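Local coordinates for ABM domain-containing protein (Caulobacter crescentus, PDB 3BM7), which is of unknown function but, with its ferredoxin-like fold, belongs to the antibiotic biosynthesis monooxygenase family and is a putative oxidoreductase of that kind, at residues 44-52 with 84-94. Numbering follows the deposited sequence. Where two conformers were deposited one is given.
Sequences LAAKVKANE and HHGGTDYFKAA. With EDO (1,2-ethanediol), chain B.
Tyr90 reaches across from helix 89-94 and plugs into helix 44-51 as a knob among Leu44, Lys47, Val48 and Asn51. Its first torsion (chi1 58°) sets CG between the backbone N and the carbonyl carbon, which sends the ring across to helix 44-51. CB lies 4.0 Å from Lys47 CD, CD1 meets Lys47 CB and, at the ring edge, Leu44 CD1, while CE1 reaches Val48 CG2. Lys47 CB makes a CH-pi contact over one face, 4.2 Å from the ring centroid of Tyr90; a lysine suits this spot because its aliphatic stem packs on the ring while NZ goes on to a salt bridge with Asp43. On the other face Thr88 OG1 stands over the ring centre, the same oxygen that N-caps the helix by accepting from Phe91 N. At the tip, Tyr90 OH passes Asn51 CB and donates to the anti lone pair of Glu52 OE2 (2.6 Å). In this ferredoxin-like fold the helical segments 44-51 and 89-94 run nearly antiparallel (167°) on one side of a four-stranded antiparallel sheet, and Glu52, just past the end of its helix, joins both helices that follow strand 69-76. Its chain, extended beyond CG, carries the carboxylate to His85, whose ND1 donates in its own ring plane to the syn lone pair of Glu52 OE1 (2.8 Å, 153°). A water donates to Glu52 OE2 and to His85 O and accepts from Thr88 OG1, so three donors hold the buried carboxylate: His85 ND1, Tyr90 OH and the water. Branched Val48 brings both methyls to the His85 ring, CG2 at its edge 3.6 Å from His85 CE1, and the ring also meets Tyr58 and Tyr76 of the sheet. Farther along, Leu44 CD2 rests 3.9 Å from Ala94 CB, a methyl small enough to let the helices come close.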
loop_
_atom_site.group_PDB
_atom_site.type_symbol
_atom_site.label_atom_id
_atom_site.label_comp_id
_atom_site.label_asym_id
_atom_site.label_seq_id
_atom_site.Cartn_x
_atom_site.Cartn_y
_atom_site.Cartn_z
ATOM N N LEU A 44 12.104 -13.641 0.629
ATOM C CA LEU A 44 10.737 -14.002 0.224
ATOM C C LEU A 44 10.249 -13.088 -0.919
ATOM O O LEU A 44 9.768 -13.532 -1.972
ATOM C CB LEU A 44 9.780 -13.930 1.409
ATOM C CG LEU A 44 8.286 -14.035 1.069
ATOM C CD1 LEU A 44 7.963 -15.389 0.366
ATOM C CD2 LEU A 44 7.442 -13.781 2.318
ATOM N N ALA A 45 10.413 -11.795 -0.726
ATOM C CA ALA A 45 9.931 -10.840 -1.726
ATOM C C ALA A 45 10.555 -11.022 -3.085
ATOM O O ALA A 45 9.861 -10.946 -4.090
ATOM C CB ALA A 45 10.136 -9.402 -1.202
ATOM N N ALA A 46 11.865 -11.315 -3.154
ATOM C CA ALA A 46 12.498 -11.577 -4.401
ATOM C C ALA A 46 11.879 -12.804 -5.084
ATOM O O ALA A 46 11.703 -12.795 -6.287
ATOM C CB ALA A 46 14.029 -11.770 -4.189
ATOM N N LYS A 47 11.580 -13.862 -4.330
ATOM C CA LYS A 47 10.935 -15.054 -4.863
ATOM C C LYS A 47 9.514 -14.776 -5.387
ATOM O O LYS A 47 9.127 -15.235 -6.479
ATOM C CB LYS A 47 10.957 -16.185 -3.825
ATOM C CG LYS A 47 12.398 -16.702 -3.578
ATOM C CD LYS A 47 12.519 -17.707 -2.440
ATOM C CE LYS A 47 14.028 -18.033 -2.184
ATOM N NZ LYS A 47 14.290 -18.604 -0.819
ATOM N N VAL A 48 8.786 -14.017 -4.598
ATOM C CA VAL A 48 7.392 -13.635 -4.931
ATOM C C VAL A 48 7.428 -12.901 -6.267
ATOM O O VAL A 48 6.746 -13.288 -7.236
ATOM C CB VAL A 48 6.731 -12.810 -3.839
ATOM C CG1 VAL A 48 5.440 -12.217 -4.393
ATOM C CG2 VAL A 48 6.452 -13.662 -2.612
ATOM N N LYS A 49 8.228 -11.834 -6.320
ATOM C CA LYS A 49 8.326 -11.049 -7.588
ATOM C C LYS A 49 8.845 -11.807 -8.807
ATOM O O LYS A 49 8.374 -11.633 -9.954
ATOM C CB LYS A 49 9.109 -9.757 -7.347
ATOM C CG LYS A 49 8.416 -8.895 -6.345
ATOM C CD LYS A 49 9.087 -7.561 -6.137
ATOM C CE LYS A 49 9.288 -7.277 -4.685
ATOM N NZ LYS A 49 9.625 -5.856 -4.473
ATOM N N ALA A 50 9.806 -12.698 -8.601
ATOM C CA ALA A 50 10.316 -13.431 -9.645
ATOM C C ALA A 50 9.388 -14.526 -10.142
ATOM O O ALA A 50 9.433 -14.847 -11.326
ATOM C CB ALA A 50 11.690 -14.082 -9.205
ATOM N N ASN A 51 8.627 -15.160 -9.251
ATOM C CA ASN A 51 7.864 -16.365 -9.561
ATOM C C ASN A 51 6.383 -16.195 -9.839
ATOM O O ASN A 51 5.775 -17.085 -10.440
ATOM C CB ASN A 51 8.019 -17.395 -8.433
ATOM C CG ASN A 51 9.441 -17.830 -8.238
ATOM O OD1 ASN A 51 10.196 -17.971 -9.204
ATOM N ND2 ASN A 51 9.814 -18.109 -6.999
ATOM N N GLU A 52 5.814 -15.059 -9.443
ATOM C CA GLU A 52 4.344 -14.857 -9.458
ATOM C C GLU A 52 3.912 -13.697 -10.340
ATOM O O GLU A 52 3.911 -12.545 -9.897
ATOM C CB GLU A 52 3.845 -14.595 -8.040
ATOM C CG GLU A 52 4.013 -15.791 -7.107
ATOM C CD GLU A 52 3.730 -15.474 -5.644
ATOM O OE1 GLU A 52 2.722 -14.764 -5.333
ATOM O OE2 GLU A 52 4.557 -15.926 -4.785
ATOM N N HIS A 84 -2.979 -18.456 -4.818
ATOM C CA HIS A 84 -1.720 -19.099 -5.166
ATOM C C HIS A 84 -0.596 -18.611 -4.235
ATOM O O HIS A 84 0.197 -19.398 -3.710
ATOM C CB HIS A 84 -1.355 -18.810 -6.621
ATOM C CG HIS A 84 0.015 -19.279 -6.982
ATOM N ND1 HIS A 84 0.302 -20.598 -7.255
ATOM C CD2 HIS A 84 1.189 -18.607 -7.077
ATOM C CE1 HIS A 84 1.595 -20.719 -7.510
ATOM N NE2 HIS A 84 2.156 -19.527 -7.409
ATOM N N HIS A 85 -0.535 -17.300 -4.061
ATOM C CA HIS A 85 0.510 -16.662 -3.270
ATOM C C HIS A 85 0.617 -17.281 -1.891
ATOM O O HIS A 85 1.709 -17.599 -1.423
ATOM C CB HIS A 85 0.197 -15.173 -3.120
ATOM C CG HIS A 85 1.141 -14.455 -2.230
ATOM N ND1 HIS A 85 2.420 -14.123 -2.632
ATOM C CD2 HIS A 85 1.010 -14.006 -0.958
ATOM C CE1 HIS A 85 3.024 -13.480 -1.642
ATOM N NE2 HIS A 85 2.208 -13.426 -0.605
ATOM N N GLY A 86 -0.529 -17.463 -1.245
ATOM C CA GLY A 86 -0.562 -17.885 0.151
ATOM C C GLY A 86 -0.201 -19.338 0.379
ATOM O O GLY A 86 0.023 -19.769 1.516
ATOM N N GLY A 87 -0.136 -20.110 -0.697
ATOM C CA GLY A 87 0.115 -21.552 -0.606
ATOM C C GLY A 87 1.443 -22.089 -1.101
ATOM O O GLY A 87 1.674 -23.285 -1.058
ATOM N N THR A 88 2.331 -21.223 -1.588
ATOM C CA THR A 88 3.599 -21.686 -2.097
ATOM C C THR A 88 4.526 -22.237 -1.001
ATOM O O THR A 88 4.424 -21.830 0.160
ATOM C CB THR A 88 4.384 -20.599 -2.855
ATOM O OG1 THR A 88 4.854 -19.613 -1.929
ATOM C CG2 THR A 88 3.523 -19.956 -3.960
ATOM N N ASP A 89 5.423 -23.152 -1.367
ATOM C CA ASP A 89 6.370 -23.710 -0.385
ATOM C C ASP A 89 7.336 -22.661 0.169
ATOM O O ASP A 89 7.742 -22.730 1.331
ATOM C CB ASP A 89 7.152 -24.909 -0.959
ATOM C CG ASP A 89 7.923 -24.576 -2.235
ATOM O OD1 ASP A 89 7.796 -23.453 -2.765
ATOM O OD2 ASP A 89 8.632 -25.473 -2.738
ATOM N N TYR A 90 7.726 -21.698 -0.662
ATOM C CA TYR A 90 8.601 -20.633 -0.194
ATOM C C TYR A 90 7.891 -19.630 0.708
ATOM O O TYR A 90 8.498 -19.112 1.630
ATOM C CB TYR A 90 9.372 -19.974 -1.361
ATOM C CG TYR A 90 8.522 -19.389 -2.460
ATOM C CD1 TYR A 90 8.051 -18.087 -2.382
ATOM C CD2 TYR A 90 8.226 -20.123 -3.600
ATOM C CE1 TYR A 90 7.253 -17.558 -3.400
ATOM C CE2 TYR A 90 7.463 -19.595 -4.625
ATOM C CZ TYR A 90 6.994 -18.312 -4.528
ATOM O OH TYR A 90 6.222 -17.803 -5.556
ATOM N N PHE A 91 6.621 -19.352 0.457
ATOM C CA PHE A 91 5.843 -18.526 1.384
ATOM C C PHE A 91 5.714 -19.206 2.759
ATOM O O PHE A 91 5.940 -18.591 3.801
ATOM C CB PHE A 91 4.458 -18.203 0.818
ATOM C CG PHE A 91 3.641 -17.332 1.674
ATOM C CD1 PHE A 91 3.727 -15.954 1.576
ATOM C CD2 PHE A 91 2.736 -17.880 2.566
ATOM C CE1 PHE A 91 2.956 -15.132 2.373
ATOM C CE2 PHE A 91 1.954 -17.067 3.352
ATOM C CZ PHE A 91 2.054 -15.692 3.257
ATOM N N LYS A 92 5.376 -20.492 2.739
ATOM C CA LYS A 92 5.252 -21.250 3.972
ATOM C C LYS A 92 6.578 -21.347 4.742
ATOM O O LYS A 92 6.575 -21.158 5.970
ATOM C CB LYS A 92 4.627 -22.618 3.686
ATOM C CG LYS A 92 3.158 -22.525 3.232
ATOM C CD LYS A 92 2.487 -23.866 3.009
ATOM C CE LYS A 92 3.134 -24.703 1.937
ATOM N NZ LYS A 92 2.522 -26.055 1.839
ATOM N N ALA A 93 7.678 -21.587 4.045
ATOM C CA ALA A 93 8.999 -21.687 4.655
ATOM C C ALA A 93 9.365 -20.328 5.247
ATOM O O ALA A 93 9.900 -20.244 6.357
ATOM C CB ALA A 93 10.050 -22.143 3.641
ATOM N N ALA A 94 9.099 -19.254 4.499
ATOM C CA ALA A 94 9.432 -17.914 5.025
ATOM C C ALA A 94 8.642 -17.571 6.274
ATOM O O ALA A 94 9.196 -17.039 7.240
ATOM C CB ALA A 94 9.201 -16.836 3.939
HETATM C C1 EDO B . 6.763 -14.063 -13.424
HETATM O O1 EDO B . 7.115 -15.233 -12.689
HETATM C C2 EDO B . 6.955 -12.849 -12.530
HETATM O O2 EDO B . 6.771 -11.663 -13.302
HETATM O O HOH W 1 4.220 -17.052 -2.326
#